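Local structure of nigerythrin (1YV1) at residues A[5-10]-A[142-147]; A[35-40]-A[75-80]; A[42-47]-A[68-73]; A[149-154]-A[177-182]; A[172-177]-A[187-192]. The protein shows NADH peroxidase activity in vitro and carries a rubredoxin-like iron centre and a hemerythrin-like diiron centre in each subunit of a homodimer. All blocks are in the same frame, centred on the assembly; numbering follows the deposited sequence. Where two conformers were deposited one is given.

Contact 1. Residues A[5-10]-A[142-147]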
# COMPACT_ATOMS: atom_id res chain seq x y z
N ALA A 5 -18.17 -11.50 10.55
CA ALA A 5 -19.39 -12.27 10.77
C ALA A 5 -20.43 -11.91 9.71
O ALA A 5 -21.35 -12.68 9.44
CB ALA A 5 -19.94 -12.00 12.16
N GLN A 6 -20.28 -10.73 9.13
CA GLN A 6 -21.20 -10.27 8.10
C GLN A 6 -20.45 -9.69 6.91
O GLN A 6 -19.28 -9.31 7.01
CB GLN A 6 -22.15 -9.21 8.67
CG GLN A 6 -21.45 -8.01 9.28
CD GLN A 6 -20.88 -8.31 10.65
OE1 GLN A 6 -21.61 -8.67 11.58
NE2 GLN A 6 -19.56 -8.17 10.80
N VAL A 7 -21.14 -9.63 5.77
CA VAL A 7 -20.55 -9.09 4.55
C VAL A 7 -20.36 -7.59 4.72
O VAL A 7 -21.28 -6.87 5.10
CB VAL A 7 -21.47 -9.36 3.34
CG1 VAL A 7 -20.86 -8.77 2.08
CG2 VAL A 7 -21.69 -10.85 3.17
N PRO A 8 -19.14 -7.09 4.44
CA PRO A 8 -18.87 -5.65 4.57
C PRO A 8 -19.67 -4.79 3.59
O PRO A 8 -19.80 -5.12 2.41
CB PRO A 8 -17.36 -5.57 4.34
CG PRO A 8 -17.09 -6.72 3.42
CD PRO A 8 -17.94 -7.82 4.01
N THR A 9 -20.20 -3.69 4.10
CA THR A 9 -20.99 -2.76 3.30
C THR A 9 -20.69 -1.35 3.79
O THR A 9 -20.07 -1.17 4.83
CB THR A 9 -22.51 -3.00 3.48
OG1 THR A 9 -22.87 -2.69 4.83
CG2 THR A 9 -22.87 -4.44 3.17
N VAL A 10 -21.15 -0.36 3.04
CA VAL A 10 -20.93 1.03 3.43
C VAL A 10 -21.66 1.31 4.74
O VAL A 10 -21.32 2.23 5.48
CB VAL A 10 -21.42 2.01 2.34
CG1 VAL A 10 -22.94 1.91 2.19
CG2 VAL A 10 -20.99 3.43 2.68
N PHE A 142 -20.27 -0.40 -6.76
CA PHE A 142 -19.15 0.44 -6.36
C PHE A 142 -18.52 -0.05 -5.06
O PHE A 142 -17.30 0.03 -4.89
CB PHE A 142 -19.61 1.89 -6.18
CG PHE A 142 -19.90 2.61 -7.47
CD1 PHE A 142 -20.87 3.61 -7.50
CD2 PHE A 142 -19.17 2.34 -8.62
CE1 PHE A 142 -21.11 4.33 -8.67
CE2 PHE A 142 -19.41 3.05 -9.79
CZ PHE A 142 -20.38 4.05 -9.81
N THR A 143 -19.34 -0.55 -4.15
CA THR A 143 -18.85 -1.06 -2.87
C THR A 143 -17.95 -2.28 -3.09
O THR A 143 -16.86 -2.36 -2.53
CB THR A 143 -20.01 -1.47 -1.94
OG1 THR A 143 -20.74 -0.30 -1.57
CG2 THR A 143 -19.47 -2.15 -0.70
N ARG A 144 -18.41 -3.22 -3.91
CA ARG A 144 -17.64 -4.42 -4.18
C ARG A 144 -16.29 -4.09 -4.83
O ARG A 144 -15.26 -4.64 -4.44
CB ARG A 144 -18.45 -5.37 -5.07
CG ARG A 144 -19.59 -6.06 -4.32
CD ARG A 144 -19.04 -7.01 -3.27
NE ARG A 144 -20.05 -7.57 -2.37
CZ ARG A 144 -20.96 -8.47 -2.71
NH1 ARG A 144 -21.02 -8.94 -3.94
NH2 ARG A 144 -21.81 -8.92 -1.80
N ALA A 145 -16.30 -3.20 -5.82
CA ALA A 145 -15.07 -2.81 -6.49
C ALA A 145 -14.14 -2.14 -5.47
O ALA A 145 -12.96 -2.49 -5.37
CB ALA A 145 -15.36 -1.86 -7.64
N LYS A 146 -14.68 -1.20 -4.71
CA LYS A 146 -13.93 -0.46 -3.69
C LYS A 146 -13.20 -1.40 -2.72
O LYS A 146 -12.02 -1.21 -2.44
CB LYS A 146 -14.87 0.47 -2.92
CG LYS A 146 -14.26 1.25 -1.75
CD LYS A 146 -14.30 0.44 -0.46
CE LYS A 146 -13.91 1.28 0.77
NZ LYS A 146 -12.47 1.66 0.78
N LEU A 147 -13.91 -2.40 -2.22
CA LEU A 147 -13.33 -3.34 -1.27
C LEU A 147 -12.23 -4.18 -1.91
O LEU A 147 -11.21 -4.49 -1.28
CB LEU A 147 -14.42 -4.25 -0.70
CG LEU A 147 -15.41 -3.53 0.22
CD1 LEU A 147 -16.62 -4.41 0.49
CD2 LEU A 147 -14.71 -3.15 1.51
O HOH W 1 -19.32 -6.71 0.30
O HOH W 2 -21.97 -6.41 0.00
O HOH W 3 -22.45 -1.17 0.47
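Pro-8 lays the CB-CG edge of its ring against the CD1 branch of Leu-147, with CG and CD1 3.8 Å apart. With CG set anti to its own carbonyl carbon (chi1 -68°), Leu-147 sends this methyl out from the helix toward the N-terminal loop. One turn earlier, Thr-143 turns its CG2 methyl to the loop, 4.3 Å from Pro-8 O and equally far from Thr-9 CA. The polar atoms are joined through water. Water 1 gives a hydrogen bond to Pro-8 O (2.7 Å) and accepts one from Arg-144 NE (2.9 Å), lying at the guanidinium edge and in its plane. Water 3 accepts from Val-10 N (3.0 Å) and donates to Thr-143 OG1 (2.8 Å), a hydroxyl that is also bonded to Val-139 O within the helix. The loop crosses helix 136-161 of the ferritin-like four-helix bundle, on the way to helix 29-56. Farther out, the side chain of Arg-144, bent at chi2, packs on Ile-191 and Cys-192 of the rubredoxin-like part, its nearest atom about 6 Å from the iron there. Loop residues Val-7 and Thr-9 are held by Asn-12, whose side-chain amide bonds to Val-7 O and Thr-9 N.

Contact 2. Residues A[35-40]-A[75-80]. With FE2 (Fe (II) ion), chain C.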
# COMPACT_ATOMS: atom_id res chain seq x y z
N ALA A 35 -17.18 6.52 -15.95
CA ALA A 35 -15.84 6.95 -15.58
C ALA A 35 -15.10 5.79 -14.91
O ALA A 35 -13.91 5.59 -15.14
CB ALA A 35 -15.91 8.15 -14.63
N ALA A 36 -15.82 5.03 -14.10
CA ALA A 36 -15.22 3.89 -13.41
C ALA A 36 -14.81 2.84 -14.44
O ALA A 36 -13.71 2.29 -14.37
CB ALA A 36 -16.20 3.30 -12.41
N ILE A 37 -15.68 2.56 -15.40
CA ILE A 37 -15.37 1.58 -16.43
C ILE A 37 -14.12 2.00 -17.20
O ILE A 37 -13.26 1.17 -17.51
CB ILE A 37 -16.56 1.40 -17.40
CG1 ILE A 37 -17.69 0.66 -16.70
CG2 ILE A 37 -16.11 0.64 -18.65
CD1 ILE A 37 -18.97 0.60 -17.50
N ALA A 38 -14.02 3.28 -17.52
CA ALA A 38 -12.86 3.79 -18.25
C ALA A 38 -11.61 3.55 -17.42
O ALA A 38 -10.58 3.11 -17.94
CB ALA A 38 -13.03 5.28 -18.53
N GLY A 39 -11.70 3.82 -16.12
CA GLY A 39 -10.57 3.61 -15.23
C GLY A 39 -10.21 2.14 -15.11
O GLY A 39 -9.03 1.78 -15.08
N GLU A 40 -11.23 1.29 -15.02
CA GLU A 40 -11.04 -0.15 -14.90
C GLU A 40 -10.39 -0.69 -16.17
O GLU A 40 -9.53 -1.58 -16.11
CB GLU A 40 -12.36 -0.87 -14.66
CG GLU A 40 -13.03 -0.54 -13.34
CD GLU A 40 -12.40 -1.29 -12.19
OE1 GLU A 40 -11.68 -2.27 -12.46
OE2 GLU A 40 -12.63 -0.90 -11.03
N ILE A 75 -13.74 -8.18 -14.00
CA ILE A 75 -14.94 -8.54 -13.25
C ILE A 75 -15.67 -7.24 -12.88
O ILE A 75 -16.89 -7.15 -12.98
CB ILE A 75 -14.58 -9.32 -11.96
CG1 ILE A 75 -14.05 -10.70 -12.34
CG2 ILE A 75 -15.79 -9.43 -11.05
CD1 ILE A 75 -13.47 -11.48 -11.17
N HIS A 76 -14.91 -6.24 -12.44
CA HIS A 76 -15.49 -4.96 -12.07
C HIS A 76 -16.15 -4.31 -13.27
O HIS A 76 -17.23 -3.73 -13.16
CB HIS A 76 -14.40 -4.04 -11.49
CG HIS A 76 -13.81 -4.56 -10.22
ND1 HIS A 76 -12.63 -4.08 -9.70
CD2 HIS A 76 -14.23 -5.53 -9.37
CE1 HIS A 76 -12.34 -4.73 -8.59
NE2 HIS A 76 -13.30 -5.62 -8.36
N ILE A 77 -15.50 -4.41 -14.43
CA ILE A 77 -16.05 -3.85 -15.66
C ILE A 77 -17.39 -4.53 -15.98
O ILE A 77 -18.35 -3.87 -16.37
CB ILE A 77 -15.08 -4.06 -16.85
CG1 ILE A 77 -13.84 -3.18 -16.66
CG2 ILE A 77 -15.78 -3.73 -18.16
CD1 ILE A 77 -12.72 -3.48 -17.62
N GLY A 78 -17.44 -5.84 -15.79
CA GLY A 78 -18.67 -6.57 -16.06
C GLY A 78 -19.81 -6.11 -15.18
O GLY A 78 -20.95 -5.95 -15.65
N LEU A 79 -19.53 -5.89 -13.90
CA LEU A 79 -20.54 -5.45 -12.95
C LEU A 79 -21.06 -4.06 -13.28
O LEU A 79 -22.26 -3.81 -13.25
CB LEU A 79 -19.98 -5.45 -11.53
CG LEU A 79 -19.51 -6.78 -10.93
CD1 LEU A 79 -18.90 -6.54 -9.56
CD2 LEU A 79 -20.68 -7.74 -10.84
N GLU A 80 -20.14 -3.16 -13.60
CA GLU A 80 -20.50 -1.78 -13.91
C GLU A 80 -21.16 -1.65 -15.28
O GLU A 80 -22.10 -0.86 -15.45
CB GLU A 80 -19.24 -0.91 -13.81
CG GLU A 80 -18.56 -1.08 -12.45
CD GLU A 80 -17.23 -0.35 -12.32
OE1 GLU A 80 -16.55 -0.14 -13.34
OE2 GLU A 80 -16.87 -0.02 -11.17
FE FE2 C . -11.22 -2.56 -10.27
O HOH W 4 -9.73 -0.83 -10.86
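Glu-40 brings two surfaces to helix 60-87: its CB lies 3.4 Å from Ile-77 CG1, while its carboxylate grips one ferrous ion of the diiron site with both oxygens, OE2 at 2.3 Å. The chain leaves beside the backbone N and folds back at chi2 (-79°), which turns the carboxylate into the bundle interior. His-76 binds the same ion through ND1. Its imidazole stands nearly perpendicular to the carboxylate, the planes 89° apart, and Glu-40 OE1 comes to the ring edge, 3.4 Å from His-76 CB. Glu-80 reaches across extended beyond CG. Its OE1 ends 3.5 Å from Glu-40 CG, and Ala-36 CB sits 3.6 Å from that same OE1. The two carboxylates stand roughly perpendicular, and Tyr-123 OH hydrogen-bonds to OE2 of both, a second-shell hydroxyl that links the metal ligand to the buried acid Glu-80. Ile-37 and Glu-80 pass side by side, pointing opposite ways, with Ile-37 CG1 3.6 Å from Glu-80 CB, so Ile-37 covers the aliphatic part of the acid. The helix segments run antiparallel at 160°, their axes 9.3 Å apart. Helix 104-132 closes one side, through Met-122, Tyr-123 and Phe-126 on Ala-36; helix 136-161 adds Ala-145 and Ala-148 against His-76, whose NE2 hydrogen-bonds to Cys-177 O, the carbonyl of a ligand of the rubredoxin-like iron.

Contact 3. Residues A[42-47]-A[68-73]. With FE2 (Fe (II) ion), chain C; FE2 (Fe (II) ion), chain D.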
# COMPACT_ATOMS: atom_id res chain seq x y z
N GLY A 42 -8.49 0.98 -18.15
CA GLY A 42 -7.10 1.41 -18.14
C GLY A 42 -6.28 0.52 -17.23
O GLY A 42 -5.15 0.16 -17.54
N ALA A 43 -6.86 0.15 -16.09
CA ALA A 43 -6.18 -0.71 -15.13
C ALA A 43 -5.90 -2.08 -15.73
O ALA A 43 -4.81 -2.63 -15.56
CB ALA A 43 -7.01 -0.85 -13.85
N HIS A 44 -6.88 -2.63 -16.43
CA HIS A 44 -6.71 -3.94 -17.05
C HIS A 44 -5.57 -3.92 -18.07
O HIS A 44 -4.76 -4.84 -18.13
CB HIS A 44 -8.00 -4.39 -17.72
CG HIS A 44 -7.88 -5.71 -18.42
ND1 HIS A 44 -7.38 -5.84 -19.69
CD2 HIS A 44 -8.15 -6.97 -17.99
CE1 HIS A 44 -7.33 -7.12 -20.02
NE2 HIS A 44 -7.79 -7.83 -19.00
N ALA A 45 -5.52 -2.86 -18.88
CA ALA A 45 -4.47 -2.73 -19.89
C ALA A 45 -3.12 -2.57 -19.20
O ALA A 45 -2.11 -3.13 -19.63
CB ALA A 45 -4.75 -1.53 -20.78
N LYS A 46 -3.12 -1.79 -18.13
CA LYS A 46 -1.92 -1.52 -17.35
C LYS A 46 -1.35 -2.82 -16.76
O LYS A 46 -0.18 -3.14 -16.96
CB LYS A 46 -2.27 -0.55 -16.22
CG LYS A 46 -1.15 -0.19 -15.28
CD LYS A 46 -1.68 0.79 -14.24
CE LYS A 46 -0.63 1.18 -13.22
NZ LYS A 46 -1.20 2.19 -12.28
N TYR A 47 -2.20 -3.57 -16.07
CA TYR A 47 -1.77 -4.81 -15.44
C TYR A 47 -1.38 -5.87 -16.46
O TYR A 47 -0.49 -6.68 -16.21
CB TYR A 47 -2.87 -5.31 -14.50
CG TYR A 47 -3.13 -4.35 -13.36
CD1 TYR A 47 -4.31 -4.41 -12.62
CD2 TYR A 47 -2.20 -3.37 -13.01
CE1 TYR A 47 -4.55 -3.53 -11.57
CE2 TYR A 47 -2.43 -2.48 -11.97
CZ TYR A 47 -3.61 -2.56 -11.25
OH TYR A 47 -3.83 -1.68 -10.22
N ALA A 68 -3.86 -11.97 -12.45
CA ALA A 68 -5.03 -12.20 -11.61
C ALA A 68 -5.74 -10.88 -11.33
O ALA A 68 -6.96 -10.82 -11.33
CB ALA A 68 -4.62 -12.87 -10.30
N THR A 69 -4.96 -9.83 -11.09
CA THR A 69 -5.56 -8.53 -10.80
C THR A 69 -6.20 -7.96 -12.06
O THR A 69 -7.24 -7.31 -11.99
CB THR A 69 -4.51 -7.56 -10.24
OG1 THR A 69 -3.80 -8.21 -9.17
CG2 THR A 69 -5.20 -6.31 -9.67
N ALA A 70 -5.60 -8.22 -13.22
CA ALA A 70 -6.18 -7.73 -14.47
C ALA A 70 -7.55 -8.39 -14.62
O ALA A 70 -8.52 -7.75 -15.00
CB ALA A 70 -5.28 -8.09 -15.65
N ALA A 71 -7.61 -9.68 -14.32
CA ALA A 71 -8.86 -10.43 -14.42
C ALA A 71 -9.87 -9.85 -13.43
O ALA A 71 -11.07 -9.79 -13.72
CB ALA A 71 -8.62 -11.90 -14.13
N ALA A 72 -9.39 -9.41 -12.28
CA ALA A 72 -10.26 -8.83 -11.26
C ALA A 72 -10.90 -7.56 -11.79
O ALA A 72 -12.09 -7.31 -11.57
CB ALA A 72 -9.47 -8.54 -9.99
N GLU A 73 -10.13 -6.74 -12.50
CA GLU A 73 -10.67 -5.50 -13.03
C GLU A 73 -11.70 -5.80 -14.12
O GLU A 73 -12.65 -5.02 -14.32
CB GLU A 73 -9.54 -4.61 -13.57
CG GLU A 73 -8.31 -4.50 -12.65
CD GLU A 73 -8.64 -4.15 -11.20
OE1 GLU A 73 -9.84 -4.03 -10.87
OE2 GLU A 73 -7.70 -3.98 -10.40
FE FE2 C . -11.22 -2.56 -10.27
FE FE2 D . -7.78 -3.19 -8.53
O HOH W 4 -9.73 -0.83 -10.86
O HOH W 5 -7.58 -1.30 -9.76
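The diiron site of the ferritin-like four-helix bundle takes one of its bridging carboxylates from this contact, where helices 29-56 and 60-87 pack closely, their segment axes 8.4 Å apart and antiparallel at 164°. Small residues permit the approach: Ala-70 puts its CB 3.9 Å from Tyr-47 CB. Glu-73, with CG beside its backbone N and the chain bent at chi2 (-50°), turns its carboxylate between the two ferrous ions. Glu-73 OE1 binds the iron of Glu-40 and His-76 at 2.1 Å, and Glu-73 OE2 that of His-152 at 2.0 Å. Tyr-47 crosses this bridge at a slant, ring and carboxylate planes inclined by 41°; OE2 of Glu-73 meets the ring at its edge, in plane, 3.4 Å from CE1. The CG2 methyl of Thr-69 comes just as near to that CE1, approaching obliquely, so methyl and metal-bound oxygen crowd the same corner of the ring. Tyr-47 OH hydrogen-bonds to Glu-115, another iron ligand, and Tyr-156 meets the tyrosine ring edge-to-face. Thr-69 keeps its own hydroxyl within the helix, on Leu-65 O. On the outer side of the helix pair, His-44 directs its ring edge at backbone, CD2 lying 3.1 Å from Ala-70 O.

Contact 4. Residues A[149-154]-A[177-182]. With FE2 (Fe (II) ion), chain D; FE2 (Fe (II) ion), chain C; FE2 (Fe (II) ion), chain E.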
# COMPACT_ATOMS: atom_id res chain seq x y z
N GLU A 149 -10.28 -3.29 -4.47
CA GLU A 149 -9.10 -2.49 -4.77
C GLU A 149 -8.14 -2.35 -3.59
O GLU A 149 -6.93 -2.37 -3.78
CB GLU A 149 -9.50 -1.09 -5.26
CG GLU A 149 -10.68 -1.08 -6.22
CD GLU A 149 -10.46 -1.82 -7.53
OE1 GLU A 149 -9.59 -2.71 -7.58
OE2 GLU A 149 -11.17 -1.51 -8.51
N SER A 150 -8.66 -2.19 -2.37
CA SER A 150 -7.76 -2.07 -1.23
C SER A 150 -7.03 -3.39 -0.99
O SER A 150 -5.90 -3.40 -0.52
CB SER A 150 -8.51 -1.60 0.02
OG SER A 150 -9.55 -2.47 0.39
N VAL A 151 -7.68 -4.51 -1.33
CA VAL A 151 -7.04 -5.81 -1.19
C VAL A 151 -5.92 -5.90 -2.24
O VAL A 151 -4.83 -6.38 -1.95
CB VAL A 151 -8.05 -6.97 -1.39
CG1 VAL A 151 -7.32 -8.29 -1.63
CG2 VAL A 151 -8.95 -7.09 -0.17
N HIS A 152 -6.20 -5.43 -3.45
CA HIS A 152 -5.19 -5.44 -4.51
C HIS A 152 -3.97 -4.62 -4.09
O HIS A 152 -2.83 -5.03 -4.34
CB HIS A 152 -5.75 -4.83 -5.78
CG HIS A 152 -6.91 -5.62 -6.37
ND1 HIS A 152 -7.72 -5.12 -7.37
CD2 HIS A 152 -7.37 -6.86 -6.10
CE1 HIS A 152 -8.63 -6.02 -7.68
NE2 HIS A 152 -8.44 -7.09 -6.93
N ALA A 153 -4.21 -3.48 -3.46
CA ALA A 153 -3.13 -2.62 -3.00
C ALA A 153 -2.22 -3.37 -2.04
O ALA A 153 -1.00 -3.32 -2.17
CB ALA A 153 -3.69 -1.38 -2.32
N GLU A 154 -2.82 -4.06 -1.07
CA GLU A 154 -2.03 -4.81 -0.10
C GLU A 154 -1.25 -5.92 -0.78
O GLU A 154 -0.09 -6.16 -0.46
CB GLU A 154 -2.94 -5.39 0.99
CG GLU A 154 -2.16 -6.17 2.05
CD GLU A 154 -3.04 -6.81 3.10
OE1 GLU A 154 -2.51 -7.60 3.91
OE2 GLU A 154 -4.27 -6.54 3.14
N CYS A 177 -16.48 -10.71 -6.97
CA CYS A 177 -16.05 -9.36 -6.61
C CYS A 177 -14.62 -8.98 -6.95
O CYS A 177 -14.23 -7.82 -6.82
CB CYS A 177 -16.27 -9.14 -5.11
SG CYS A 177 -15.16 -10.13 -4.08
N GLY A 178 -13.81 -9.95 -7.37
CA GLY A 178 -12.44 -9.63 -7.71
C GLY A 178 -11.45 -9.73 -6.55
O GLY A 178 -10.30 -9.31 -6.67
N TYR A 179 -11.90 -10.26 -5.43
CA TYR A 179 -11.02 -10.44 -4.29
C TYR A 179 -9.93 -11.42 -4.70
O TYR A 179 -10.18 -12.34 -5.48
CB TYR A 179 -11.80 -11.03 -3.11
CG TYR A 179 -10.93 -11.55 -1.98
CD1 TYR A 179 -10.29 -10.67 -1.11
CD2 TYR A 179 -10.75 -12.92 -1.79
CE1 TYR A 179 -9.49 -11.15 -0.07
CE2 TYR A 179 -9.95 -13.41 -0.76
CZ TYR A 179 -9.33 -12.52 0.10
OH TYR A 179 -8.55 -12.98 1.14
N ILE A 180 -8.72 -11.22 -4.19
CA ILE A 180 -7.60 -12.11 -4.50
C ILE A 180 -6.95 -12.58 -3.22
O ILE A 180 -6.66 -11.78 -2.33
CB ILE A 180 -6.53 -11.41 -5.37
CG1 ILE A 180 -7.11 -11.08 -6.74
CG2 ILE A 180 -5.29 -12.31 -5.51
CD1 ILE A 180 -6.19 -10.24 -7.60
N HIS A 181 -6.73 -13.89 -3.13
CA HIS A 181 -6.09 -14.47 -1.97
C HIS A 181 -4.80 -15.16 -2.41
O HIS A 181 -4.76 -15.81 -3.45
CB HIS A 181 -7.00 -15.50 -1.30
CG HIS A 181 -6.58 -15.86 0.09
ND1 HIS A 181 -6.98 -15.13 1.19
CD2 HIS A 181 -5.75 -16.82 0.56
CE1 HIS A 181 -6.41 -15.63 2.27
NE2 HIS A 181 -5.66 -16.65 1.92
N LYS A 182 -3.74 -15.00 -1.62
CA LYS A 182 -2.47 -15.63 -1.92
C LYS A 182 -2.35 -16.87 -1.04
O LYS A 182 -2.35 -16.78 0.18
CB LYS A 182 -1.30 -14.68 -1.63
CG LYS A 182 0.07 -15.32 -1.86
CD LYS A 182 1.20 -14.33 -1.65
CE LYS A 182 2.57 -14.96 -1.89
NZ LYS A 182 2.89 -16.00 -0.87
FE FE2 D . -7.78 -3.19 -8.53
FE FE2 C . -11.22 -2.56 -10.27
FE FE2 E . -15.93 -12.23 -3.55
O HOH W 4 -9.73 -0.83 -10.86
O HOH W 5 -7.58 -1.30 -9.76
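His-152 holds CG anti to its carbonyl carbon (chi1 -64°) and thereby swings its imidazole between the diiron site and the backbone at Gly-178: ND1 binds a ferrous ion, and NE2 donates to Gly-178 O at 2.9 Å. The contact thus joins helix 136-161 of the ferritin-like bundle to the rubredoxin-like part of the same chain. The hydrogen bond is nearly straight at the proton, 165°, and its acceptor lies in the imidazole plane, whereas the donor stands 28° off the carbonyl plane. Bound at both nitrogens, the ring has its rotation fixed; the backbone acceptor would tend to make it more electron-rich toward the iron. Gly-178 follows Cys-177, a ligand of the third iron, with positive phi, where a CB would press on the preceding carbonyl O. Glu-149, one helical turn before His-152, bridges the two ions of the bundle, OE1 binding the same one as His-152 at 2.1 Å. Next to the imidazole, Val-151 sets CG1 3.8 Å from Tyr-179 CD1, and its CG2 lies at the edge of the tyrosine ring, in plane. Ile-180 of strand 180-182 runs roughly perpendicular to the His-152 side chain, its CD1 3.9 Å from His-152 CD2.

Contact 5. Residues A[172-177]-A[187-192]. With FE2 (Fe (II) ion), chain E.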
# COMPACT_ATOMS: atom_id res chain seq x y z
N HIS A 172 -5.70 -16.89 -5.83
CA HIS A 172 -7.09 -17.29 -6.05
C HIS A 172 -7.98 -16.07 -6.21
O HIS A 172 -8.04 -15.21 -5.34
CB HIS A 172 -7.55 -18.16 -4.89
CG HIS A 172 -6.78 -19.44 -4.76
ND1 HIS A 172 -6.93 -20.49 -5.64
CD2 HIS A 172 -5.80 -19.81 -3.90
CE1 HIS A 172 -6.09 -21.45 -5.32
NE2 HIS A 172 -5.39 -21.06 -4.26
N LEU A 173 -8.67 -16.01 -7.35
CA LEU A 173 -9.54 -14.89 -7.68
C LEU A 173 -11.02 -15.21 -7.51
O LEU A 173 -11.51 -16.21 -8.05
CB LEU A 173 -9.29 -14.47 -9.12
CG LEU A 173 -10.18 -13.37 -9.71
CD1 LEU A 173 -9.84 -12.04 -9.05
CD2 LEU A 173 -9.97 -13.28 -11.21
N CYS A 174 -11.74 -14.36 -6.78
CA CYS A 174 -13.17 -14.54 -6.58
C CYS A 174 -13.86 -14.04 -7.85
O CYS A 174 -13.67 -12.90 -8.25
CB CYS A 174 -13.67 -13.74 -5.38
SG CYS A 174 -15.46 -13.80 -5.20
N PRO A 175 -14.68 -14.89 -8.49
CA PRO A 175 -15.39 -14.52 -9.72
C PRO A 175 -16.48 -13.47 -9.55
O PRO A 175 -16.92 -12.86 -10.53
CB PRO A 175 -15.95 -15.85 -10.21
CG PRO A 175 -16.26 -16.55 -8.92
CD PRO A 175 -15.02 -16.27 -8.09
N ILE A 176 -16.91 -13.26 -8.31
CA ILE A 176 -17.98 -12.32 -8.03
C ILE A 176 -17.55 -10.88 -7.74
O ILE A 176 -18.18 -9.94 -8.22
CB ILE A 176 -18.85 -12.84 -6.86
CG1 ILE A 176 -19.42 -14.22 -7.21
CG2 ILE A 176 -19.97 -11.87 -6.55
CD1 ILE A 176 -20.26 -14.23 -8.47
N CYS A 177 -16.48 -10.71 -6.97
CA CYS A 177 -16.05 -9.36 -6.61
C CYS A 177 -14.62 -8.98 -6.95
O CYS A 177 -14.23 -7.82 -6.82
CB CYS A 177 -16.27 -9.14 -5.11
SG CYS A 177 -15.16 -10.13 -4.08
N GLU A 187 -11.24 -20.22 3.34
CA GLU A 187 -12.43 -21.01 3.04
C GLU A 187 -13.41 -20.28 2.13
O GLU A 187 -14.10 -20.89 1.32
CB GLU A 187 -13.13 -21.42 4.33
N LYS A 188 -13.48 -18.96 2.28
CA LYS A 188 -14.40 -18.17 1.46
C LYS A 188 -13.93 -16.74 1.29
O LYS A 188 -13.01 -16.28 1.97
CB LYS A 188 -15.80 -18.18 2.07
CG LYS A 188 -15.89 -17.47 3.41
CD LYS A 188 -17.32 -17.49 3.94
CE LYS A 188 -17.43 -16.78 5.28
NZ LYS A 188 -18.81 -16.84 5.85
N CYS A 189 -14.56 -16.03 0.36
CA CYS A 189 -14.24 -14.64 0.09
C CYS A 189 -14.72 -13.76 1.25
O CYS A 189 -15.87 -13.83 1.66
CB CYS A 189 -14.93 -14.20 -1.20
SG CYS A 189 -14.64 -12.48 -1.63
N PRO A 190 -13.82 -12.92 1.80
CA PRO A 190 -14.20 -12.05 2.92
C PRO A 190 -15.07 -10.87 2.49
O PRO A 190 -15.68 -10.20 3.32
CB PRO A 190 -12.86 -11.61 3.48
CG PRO A 190 -12.01 -11.53 2.25
CD PRO A 190 -12.38 -12.80 1.51
N ILE A 191 -15.13 -10.62 1.18
CA ILE A 191 -15.93 -9.52 0.66
C ILE A 191 -17.37 -9.93 0.34
O ILE A 191 -18.30 -9.21 0.69
CB ILE A 191 -15.27 -8.91 -0.60
CG1 ILE A 191 -13.96 -8.23 -0.22
CG2 ILE A 191 -16.23 -7.91 -1.26
CD1 ILE A 191 -13.18 -7.67 -1.39
N CYS A 192 -17.55 -11.08 -0.31
CA CYS A 192 -18.89 -11.53 -0.67
C CYS A 192 -19.27 -12.93 -0.18
O CYS A 192 -20.36 -13.41 -0.48
CB CYS A 192 -19.07 -11.47 -2.19
SG CYS A 192 -18.12 -12.71 -3.10
FE FE2 E . -15.93 -12.23 -3.55
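Cys-174 and Cys-177 face Cys-189 and Cys-192 across one ferrous ion, the FeS4 centre of the rubredoxin-like fold, built from two CxxC knuckles. Cys-174, Cys-177, Cys-189 and Cys-192 each bind the iron through SG at 2.3 Å. The two loops use the same pair of orientations. The first cysteine of each, Cys-174 (chi1 174°) or Cys-189, sets its sulfur opposite the backbone N; the second, Cys-177 or Cys-192 (chi1 70°), tucks it between N and the carbonyl carbon. The knuckles therefore meet as near copies, related by approximate twofold symmetry about the metal. Across the centre Cys-177 SG approaches Cys-189 SG to 3.4 Å, and Cys-174 SG lies 3.6 Å from Cys-192 SG, as expected of ligands sharing a tetrahedral metal. Backbone N-H groups turn in toward the thiolates: Ile-176 N donates to Cys-174 SG, Cys-192 N to Cys-189 SG at 162°, and Tyr-179 N, weakly, to Cys-177 SG. Such bonds would be expected to stabilise charge on the sulfurs and so influence the redox potential. Around the site, Arg-144 of helix 136-161 packs on Cys-177 and Cys-192, and Phe-199 on Cys-174. The isoleucines also echo each other, each covering the second sulfur of the opposite knuckle: Ile-176 CB lies 3.8 Å from Cys-192 SG, and Ile-191 CB 3.7 Å from Cys-177 SG.

Overall arrangement
Contacts 2 and 3 are successive layers of one helix pair, 29-56 with 60-87, their centres about 10 Å apart; both lie buried and supply ligands to the diiron site, with isoleucines beside them in contact 2 and alanines in contact 3. Contact 4, also buried, passes from helix 136-161 to the rubredoxin-like part, adding a direct hydrogen bond to its apolar packing. It shares Cys-177 with contact 5, where soft sulfur ligands on loops replace the oxygen and nitrogen ligands of the bundle. Cys-177 O, bonded to His-76 of contact 2, gives a short covalent and hydrogen-bonded path between the iron centres. Contact 1, partly buried and largely water-mediated, touches contact 5 through Arg-144 and Pro-8.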